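Local coordinates for protein VipE (Legionella pneumophila subsp. pneumophila str. Philadelphia 1, PDB 4QN8) that is of unknown molecular function but is a bacterial effector, probably acting inside host cells, represented here by the N-terminal part of the longer protein, at residues 7-15 / 28-39. Sequence-based numbering, arbitrary orientation.
Sequences QTQRLINTY and ELIILLDPNTFT
Tyr15 faces Leu32, and Gln7 faces Phe38 and Thr39, across two successive antiparallel helices, widely spaced, of this all-helical fold; the segment axes of helices 7-15 and 28-32 run at 172° and come no nearer than 12.7 Å. At this spacing the two are joined by long side chains and by the chain that follows the second helix, where a type I turn from Asp34 to Thr37 brings the backbone in beside the N-terminal half of segment 7-15. Leu32 lays CD1 over one face of the Tyr15 ring as a CH-pi contact, 3.8 Å from the ring centroid, while Thr14 CG2 lies over the opposite face. Beyond the ring, a water joins Tyr15 OH to Glu28 OE1, to which it donates. One turn back along the helix, Leu11 CD1 meets Phe38 CE2 at 3.5 Å; Phe38 also makes an edge-to-face contact with Phe65 of helix 58-69, which joins the contact to that helix. Gln7, its CG anti to the backbone N (chi1 176°) and its chain extended, reaches the Thr39 backbone with both ends of its amide. NE2 gives a weak bond to Thr39 O, whereas OE1 accepts a hydrogen bond from Thr39 N on an in-plane lone pair at 2.9 Å.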
loop_
_atom_site.group_PDB
_atom_site.type_symbol
_atom_site.label_atom_id
_atom_site.label_comp_id
_atom_site.label_asym_id
_atom_site.label_seq_id
_atom_site.Cartn_x
_atom_site.Cartn_y
_atom_site.Cartn_z
ATOM N N GLN A 7 -15.411 3.618 -3.744
ATOM C CA GLN A 7 -14.125 3.821 -4.400
ATOM C C GLN A 7 -13.356 2.496 -4.520
ATOM O O GLN A 7 -12.818 2.162 -5.581
ATOM C CB GLN A 7 -13.317 4.837 -3.585
ATOM C CG GLN A 7 -11.925 5.073 -4.085
ATOM C CD GLN A 7 -11.194 6.155 -3.306
ATOM O OE1 GLN A 7 -10.052 6.470 -3.618
ATOM N NE2 GLN A 7 -11.858 6.739 -2.301
ATOM N N THR A 8 -13.329 1.736 -3.431
ATOM C CA THR A 8 -12.651 0.446 -3.410
ATOM C C THR A 8 -13.284 -0.513 -4.403
ATOM O O THR A 8 -12.588 -1.161 -5.185
ATOM C CB THR A 8 -12.724 -0.173 -2.021
ATOM O OG1 THR A 8 -11.873 0.573 -1.148
ATOM C CG2 THR A 8 -12.272 -1.645 -2.041
ATOM N N GLN A 9 -14.606 -0.594 -4.374
ATOM C CA GLN A 9 -15.321 -1.505 -5.265
ATOM C C GLN A 9 -15.022 -1.220 -6.729
ATOM O O GLN A 9 -14.842 -2.147 -7.522
ATOM C CB GLN A 9 -16.829 -1.414 -5.034
ATOM C CG GLN A 9 -17.285 -1.880 -3.648
ATOM C CD GLN A 9 -18.717 -1.471 -3.352
ATOM O OE1 GLN A 9 -19.369 -0.818 -4.170
ATOM N NE2 GLN A 9 -19.211 -1.852 -2.180
ATOM N N ARG A 10 -14.995 0.060 -7.094
ATOM C CA ARG A 10 -14.817 0.419 -8.500
ATOM C C ARG A 10 -13.397 0.078 -8.927
ATOM O O ARG A 10 -13.186 -0.448 -10.014
ATOM C CB ARG A 10 -15.124 1.898 -8.741
ATOM C CG ARG A 10 -16.547 2.300 -8.343
ATOM C CD ARG A 10 -17.591 1.710 -9.275
ATOM N NE ARG A 10 -18.945 1.900 -8.758
ATOM C CZ ARG A 10 -19.654 3.016 -8.901
ATOM N NH1 ARG A 10 -19.150 4.056 -9.562
ATOM N NH2 ARG A 10 -20.877 3.091 -8.395
ATOM N N LEU A 11 -12.426 0.366 -8.066
ATOM C CA LEU A 11 -11.032 0.093 -8.407
ATOM C C LEU A 11 -10.737 -1.412 -8.419
ATOM O O LEU A 11 -9.963 -1.888 -9.258
ATOM C CB LEU A 11 -10.074 0.872 -7.497
ATOM C CG LEU A 11 -10.230 2.388 -7.688
ATOM C CD1 LEU A 11 -9.573 3.186 -6.578
ATOM C CD2 LEU A 11 -9.659 2.840 -9.028
ATOM N N ILE A 12 -11.382 -2.164 -7.527
ATOM C CA ILE A 12 -11.274 -3.627 -7.561
ATOM C C ILE A 12 -11.923 -4.155 -8.842
ATOM O O ILE A 12 -11.393 -5.062 -9.491
ATOM C CB ILE A 12 -11.925 -4.294 -6.336
ATOM C CG1 ILE A 12 -11.213 -3.870 -5.054
ATOM C CG2 ILE A 12 -11.882 -5.815 -6.463
ATOM C CD1 ILE A 12 -10.044 -4.736 -4.663
ATOM N N ASN A 13 -13.072 -3.583 -9.204
ATOM C CA ASN A 13 -13.752 -3.971 -10.426
ATOM C C ASN A 13 -12.827 -3.810 -11.629
ATOM O O ASN A 13 -12.806 -4.645 -12.533
ATOM C CB ASN A 13 -15.019 -3.135 -10.622
ATOM C CG ASN A 13 -15.683 -3.405 -11.946
ATOM O OD1 ASN A 13 -16.187 -4.508 -12.183
ATOM N ND2 ASN A 13 -15.693 -2.398 -12.827
ATOM N N THR A 14 -12.061 -2.729 -11.638
ATOM C CA THR A 14 -11.177 -2.453 -12.758
ATOM C C THR A 14 -9.896 -3.299 -12.668
ATOM O O THR A 14 -9.515 -3.972 -13.625
ATOM C CB THR A 14 -10.847 -0.952 -12.824
ATOM O OG1 THR A 14 -12.039 -0.227 -13.152
ATOM C CG2 THR A 14 -9.768 -0.663 -13.871
ATOM N N TYR A 15 -9.266 -3.301 -11.500
ATOM C CA TYR A 15 -7.920 -3.845 -11.365
ATOM C C TYR A 15 -7.802 -5.222 -10.699
ATOM O O TYR A 15 -6.736 -5.841 -10.746
ATOM C CB TYR A 15 -7.060 -2.846 -10.595
ATOM C CG TYR A 15 -6.805 -1.545 -11.321
ATOM C CD1 TYR A 15 -5.907 -1.486 -12.374
ATOM C CD2 TYR A 15 -7.436 -0.366 -10.927
ATOM C CE1 TYR A 15 -5.643 -0.291 -13.029
ATOM C CE2 TYR A 15 -7.182 0.835 -11.581
ATOM C CZ TYR A 15 -6.287 0.861 -12.631
ATOM O OH TYR A 15 -6.020 2.041 -13.292
ATOM N N GLU A 28 0.235 -0.810 -16.598
ATOM C CA GLU A 28 -0.989 -0.685 -15.814
ATOM C C GLU A 28 -0.705 -0.632 -14.309
ATOM O O GLU A 28 -1.447 0.005 -13.559
ATOM C CB GLU A 28 -1.997 -1.781 -16.182
ATOM C CG GLU A 28 -2.596 -1.587 -17.573
ATOM C CD GLU A 28 -3.279 -0.229 -17.731
ATOM O OE1 GLU A 28 -4.243 0.050 -16.981
ATOM O OE2 GLU A 28 -2.845 0.567 -18.598
ATOM N N LEU A 29 0.383 -1.266 -13.873
ATOM C CA LEU A 29 0.767 -1.214 -12.465
ATOM C C LEU A 29 1.275 0.199 -12.141
ATOM O O LEU A 29 0.989 0.763 -11.086
ATOM C CB LEU A 29 1.849 -2.264 -12.182
ATOM C CG LEU A 29 2.246 -2.502 -10.723
ATOM C CD1 LEU A 29 1.019 -2.737 -9.853
ATOM C CD2 LEU A 29 3.199 -3.694 -10.614
ATOM N N ILE A 30 2.003 0.782 -13.076
ATOM C CA ILE A 30 2.495 2.144 -12.905
ATOM C C ILE A 30 1.303 3.097 -12.785
ATOM O O ILE A 30 1.296 4.005 -11.943
ATOM C CB ILE A 30 3.421 2.506 -14.070
ATOM C CG1 ILE A 30 4.806 1.913 -13.810
ATOM C CG2 ILE A 30 3.510 4.017 -14.268
ATOM C CD1 ILE A 30 5.697 1.859 -15.050
ATOM N N ILE A 31 0.284 2.883 -13.608
ATOM C CA ILE A 31 -0.910 3.729 -13.559
ATOM C C ILE A 31 -1.653 3.548 -12.226
ATOM O O ILE A 31 -2.115 4.516 -11.614
ATOM C CB ILE A 31 -1.836 3.474 -14.778
ATOM C CG1 ILE A 31 -1.164 3.993 -16.058
ATOM C CG2 ILE A 31 -3.179 4.149 -14.592
ATOM C CD1 ILE A 31 -1.876 3.605 -17.351
ATOM N N LEU A 32 -1.761 2.306 -11.773
ATOM C CA LEU A 32 -2.387 2.017 -10.491
ATOM C C LEU A 32 -1.644 2.725 -9.353
ATOM O O LEU A 32 -2.259 3.192 -8.391
ATOM C CB LEU A 32 -2.406 0.500 -10.258
ATOM C CG LEU A 32 -3.041 0.010 -8.958
ATOM C CD1 LEU A 32 -4.527 0.415 -8.905
ATOM C CD2 LEU A 32 -2.895 -1.520 -8.814
ATOM N N LEU A 33 -0.326 2.834 -9.496
ATOM C CA LEU A 33 0.522 3.455 -8.481
ATOM C C LEU A 33 0.551 4.995 -8.560
ATOM O O LEU A 33 1.225 5.640 -7.766
ATOM C CB LEU A 33 1.940 2.874 -8.587
ATOM C CG LEU A 33 2.059 1.410 -8.164
ATOM C CD1 LEU A 33 3.367 0.758 -8.664
ATOM C CD2 LEU A 33 1.942 1.284 -6.654
ATOM N N ASP A 34 -0.163 5.584 -9.523
ATOM C CA ASP A 34 -0.285 7.039 -9.605
ATOM C C ASP A 34 -0.778 7.554 -8.249
ATOM O O ASP A 34 -1.743 7.034 -7.695
ATOM C CB ASP A 34 -1.251 7.446 -10.741
ATOM C CG ASP A 34 -1.385 8.968 -10.909
ATOM O OD1 ASP A 34 -1.641 9.684 -9.918
ATOM O OD2 ASP A 34 -1.272 9.455 -12.057
ATOM N N PRO A 35 -0.083 8.551 -7.693
ATOM C CA PRO A 35 -0.423 9.037 -6.349
ATOM C C PRO A 35 -1.888 9.480 -6.206
ATOM O O PRO A 35 -2.412 9.496 -5.099
ATOM C CB PRO A 35 0.511 10.234 -6.167
ATOM C CG PRO A 35 1.697 9.916 -7.024
ATOM C CD PRO A 35 1.163 9.147 -8.208
ATOM N N ASN A 36 -2.540 9.811 -7.317
ATOM C CA ASN A 36 -3.917 10.290 -7.261
ATOM C C ASN A 36 -4.987 9.239 -7.505
ATOM O O ASN A 36 -6.169 9.563 -7.570
ATOM C CB ASN A 36 -4.119 11.441 -8.234
ATOM C CG ASN A 36 -3.361 12.664 -7.825
ATOM O OD1 ASN A 36 -2.258 12.915 -8.308
ATOM N ND2 ASN A 36 -3.935 13.429 -6.904
ATOM N N THR A 37 -4.583 7.978 -7.623
ATOM C CA THR A 37 -5.569 6.920 -7.879
ATOM C C THR A 37 -6.590 6.803 -6.747
ATOM O O THR A 37 -7.786 6.609 -6.999
ATOM C CB THR A 37 -4.918 5.543 -8.113
ATOM O OG1 THR A 37 -4.041 5.620 -9.242
ATOM C CG2 THR A 37 -5.991 4.498 -8.391
ATOM N N PHE A 38 -6.106 6.922 -5.511
ATOM C CA PHE A 38 -6.951 6.902 -4.316
ATOM C C PHE A 38 -7.032 8.310 -3.730
ATOM O O PHE A 38 -6.037 9.056 -3.725
ATOM C CB PHE A 38 -6.381 5.936 -3.271
ATOM C CG PHE A 38 -6.269 4.520 -3.755
ATOM C CD1 PHE A 38 -5.118 4.074 -4.396
ATOM C CD2 PHE A 38 -7.320 3.644 -3.593
ATOM C CE1 PHE A 38 -5.022 2.772 -4.862
ATOM C CE2 PHE A 38 -7.237 2.330 -4.063
ATOM C CZ PHE A 38 -6.081 1.898 -4.701
ATOM N N THR A 39 -8.212 8.694 -3.249
ATOM C CA THR A 39 -8.398 10.048 -2.720
ATOM C C THR A 39 -9.098 10.041 -1.367
ATOM O O THR A 39 -9.875 9.135 -1.067
ATOM C CB THR A 39 -9.221 10.958 -3.672
ATOM O OG1 THR A 39 -10.562 10.465 -3.771
ATOM C CG2 THR A 39 -8.598 11.030 -5.061
HETATM O O HOH W 1 -5.981 2.042 -16.020
#